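PDB 4KB5: mycosin-1, which acts as a membrane-anchored, subtilisin-like serine protease that cleaves EspB and may regulate ESX-1 secretion and virulence. Local coordinates for residues A[337-342]-A[369-374]. Sequence-based numbering, arbitrary orientation.
Sequences IINRIT and WEIPDG
Arg340, reaching out from the helix 334-343 of the subtilase fold, holds the backbone carbonyl of Trp369 with both terminal nitrogens, tying the chain that leaves helix 363-368 to the outer side of the helix. Arg340 NH2 donates to Trp369 O at 2.9 Å. Arg340 NH1 reaches the same Trp369 O at 3.1 Å, so the single oxygen accepts from both terminal nitrogens, end-on. The oxygen lies in the guanidinium plane, while the two N-H bonds are bent, at 152° for NH2 and 140° for NH1. The arginine chain runs out extended through chi1 and chi2, then bends at chi3 (-79°), which brings the guanidinium round to this carbonyl. Its NH2 also donates to Ala366 O, still within helix 363-368, and a cation-pi contact with Phe329 adds to the hold.

The remaining nitrogen, Arg340 NE, donates a hydrogen bond to a water 3.0 Å away, which in turn donates to Asp373 OD2. This carboxylate therefore meets the arginine through solvent, and their opposite charges probably favour the link. Ile371 lies over one face of the guanidinium, its CG1 3.8 Å from Arg340 NH1. With CG1 set between the backbone N and the carbonyl carbon, the branch points at the helix and brings Ile371 CD1 to 3.8 Å from Arg340 CA, while Ala343 offers a further nonpolar neighbour.

The preceding residue, Asn339, takes a hydrogen bond on its amide oxygen from a second water; the leg from this water to Pro372 O is unusually short and therefore doubtful. One turn earlier in the helix, Gln336 NE2 hydrogen-bonds to Gly374 O, extending the attachment of this exposed C-terminal segment, far from the catalytic triad. The second water stands 2.9 Å from Asn339 OD1.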
loop_
_atom_site.group_PDB
_atom_site.type_symbol
_atom_site.label_atom_id
_atom_site.label_comp_id
_atom_site.label_asym_id
_atom_site.label_seq_id
_atom_site.Cartn_x
_atom_site.Cartn_y
_atom_site.Cartn_z
ATOM N N ILE A 337 16.300 0.165 -3.559
ATOM C CA ILE A 337 15.183 0.610 -4.392
ATOM C C ILE A 337 14.388 1.703 -3.669
ATOM O O ILE A 337 14.134 2.764 -4.234
ATOM C CB ILE A 337 14.288 -0.577 -4.832
ATOM C CG1 ILE A 337 15.048 -1.417 -5.861
ATOM C CG2 ILE A 337 12.968 -0.065 -5.415
ATOM C CD1 ILE A 337 14.469 -2.802 -6.122
ATOM N N ILE A 338 14.043 1.466 -2.411
ATOM C CA ILE A 338 13.367 2.472 -1.581
ATOM C C ILE A 338 14.193 3.768 -1.475
ATOM O O ILE A 338 13.634 4.868 -1.558
ATOM C CB ILE A 338 13.055 1.930 -0.169
ATOM C CG1 ILE A 338 11.930 0.880 -0.224
ATOM C CG2 ILE A 338 12.649 3.050 0.786
ATOM C CD1 ILE A 338 11.828 0.050 1.045
ATOM N N ASN A 339 15.511 3.635 -1.304
ATOM C CA ASN A 339 16.384 4.811 -1.180
ATOM C C ASN A 339 16.334 5.678 -2.437
ATOM O O ASN A 339 16.217 6.896 -2.360
ATOM C CB ASN A 339 17.842 4.409 -0.899
ATOM C CG ASN A 339 18.780 5.618 -0.872
ATOM O OD1 ASN A 339 19.617 5.796 -1.759
ATOM N ND2 ASN A 339 18.605 6.463 0.117
ATOM N N ARG A 340 16.431 5.024 -3.586
ATOM C CA ARG A 340 16.337 5.666 -4.882
ATOM C C ARG A 340 14.997 6.417 -5.094
ATOM O O ARG A 340 14.975 7.544 -5.607
ATOM C CB ARG A 340 16.585 4.618 -5.957
ATOM C CG ARG A 340 16.340 5.078 -7.375
ATOM C CD ARG A 340 16.955 4.112 -8.371
ATOM N NE ARG A 340 18.384 4.324 -8.479
ATOM C CZ ARG A 340 18.970 5.266 -9.221
ATOM N NH1 ARG A 340 20.288 5.357 -9.215
ATOM N NH2 ARG A 340 18.260 6.115 -9.962
ATOM N N ILE A 341 13.899 5.807 -4.670
ATOM C CA ILE A 341 12.583 6.430 -4.761
ATOM C C ILE A 341 12.441 7.644 -3.828
ATOM O O ILE A 341 11.928 8.690 -4.237
ATOM C CB ILE A 341 11.461 5.385 -4.521
ATOM C CG1 ILE A 341 11.428 4.385 -5.685
ATOM C CG2 ILE A 341 10.101 6.055 -4.322
ATOM C CD1 ILE A 341 10.431 3.247 -5.523
ATOM N N THR A 342 12.900 7.519 -2.584
ATOM C CA THR A 342 12.771 8.616 -1.631
ATOM C C THR A 342 13.779 9.758 -1.883
ATOM O O THR A 342 13.461 10.911 -1.641
ATOM C CB THR A 342 12.886 8.124 -0.179
ATOM O OG1 THR A 342 14.163 7.496 0.005
ATOM C CG2 THR A 342 11.752 7.105 0.128
ATOM N N TRP A 369 18.431 9.459 -12.439
ATOM C CA TRP A 369 19.481 10.090 -11.608
ATOM C C TRP A 369 20.546 9.113 -11.202
ATOM O O TRP A 369 20.264 7.927 -10.943
ATOM C CB TRP A 369 18.917 10.738 -10.346
ATOM C CG TRP A 369 18.185 12.049 -10.537
ATOM C CD1 TRP A 369 17.602 12.543 -11.702
ATOM C CD2 TRP A 369 17.886 13.065 -9.508
ATOM N NE1 TRP A 369 17.013 13.758 -11.479
ATOM C CE2 TRP A 369 17.139 14.128 -10.186
ATOM C CE3 TRP A 369 18.169 13.201 -8.149
ATOM C CZ2 TRP A 369 16.699 15.265 -9.517
ATOM C CZ3 TRP A 369 17.717 14.355 -7.483
ATOM C CH2 TRP A 369 17.000 15.360 -8.154
ATOM N N GLU A 370 21.784 9.605 -11.140
ATOM C CA GLU A 370 22.893 8.824 -10.616
ATOM C C GLU A 370 23.140 9.268 -9.183
ATOM O O GLU A 370 23.434 10.445 -8.916
ATOM C CB GLU A 370 24.144 9.006 -11.471
ATOM C CG GLU A 370 25.018 7.765 -11.562
ATOM C CD GLU A 370 26.470 8.092 -11.855
ATOM O OE1 GLU A 370 27.349 7.396 -11.314
ATOM O OE2 GLU A 370 26.738 9.046 -12.616
ATOM N N ILE A 371 22.976 8.330 -8.255
ATOM C CA ILE A 371 23.131 8.615 -6.830
ATOM C C ILE A 371 23.888 7.469 -6.146
ATOM O O ILE A 371 23.959 6.369 -6.695
ATOM C CB ILE A 371 21.762 8.824 -6.123
ATOM C CG1 ILE A 371 20.913 7.542 -6.200
ATOM C CG2 ILE A 371 21.041 10.067 -6.657
ATOM C CD1 ILE A 371 19.571 7.615 -5.497
ATOM N N PRO A 372 24.454 7.727 -4.948
ATOM C CA PRO A 372 25.022 6.622 -4.158
ATOM C C PRO A 372 23.942 5.582 -3.786
ATOM O O PRO A 372 22.873 5.954 -3.302
ATOM C CB PRO A 372 25.582 7.321 -2.898
ATOM C CG PRO A 372 25.054 8.726 -2.913
ATOM C CD PRO A 372 24.709 9.051 -4.338
ATOM N N ASP A 373 24.213 4.305 -4.043
ATOM C CA ASP A 373 23.261 3.219 -3.730
ATOM C C ASP A 373 22.878 3.139 -2.249
ATOM O O ASP A 373 21.718 2.906 -1.911
ATOM C CB ASP A 373 23.816 1.870 -4.182
ATOM C CG ASP A 373 23.844 1.727 -5.689
ATOM O OD1 ASP A 373 24.477 0.772 -6.182
ATOM O OD2 ASP A 373 23.225 2.565 -6.388
ATOM N N GLY A 374 23.860 3.335 -1.370
ATOM C CA GLY A 374 23.628 3.238 0.063
ATOM C C GLY A 374 23.652 1.793 0.530
ATOM O O GLY A 374 23.954 0.899 -0.247
HETATM O O HOH W 1 21.679 7.819 -2.149
HETATM O O HOH W 2 20.491 3.842 -6.401
#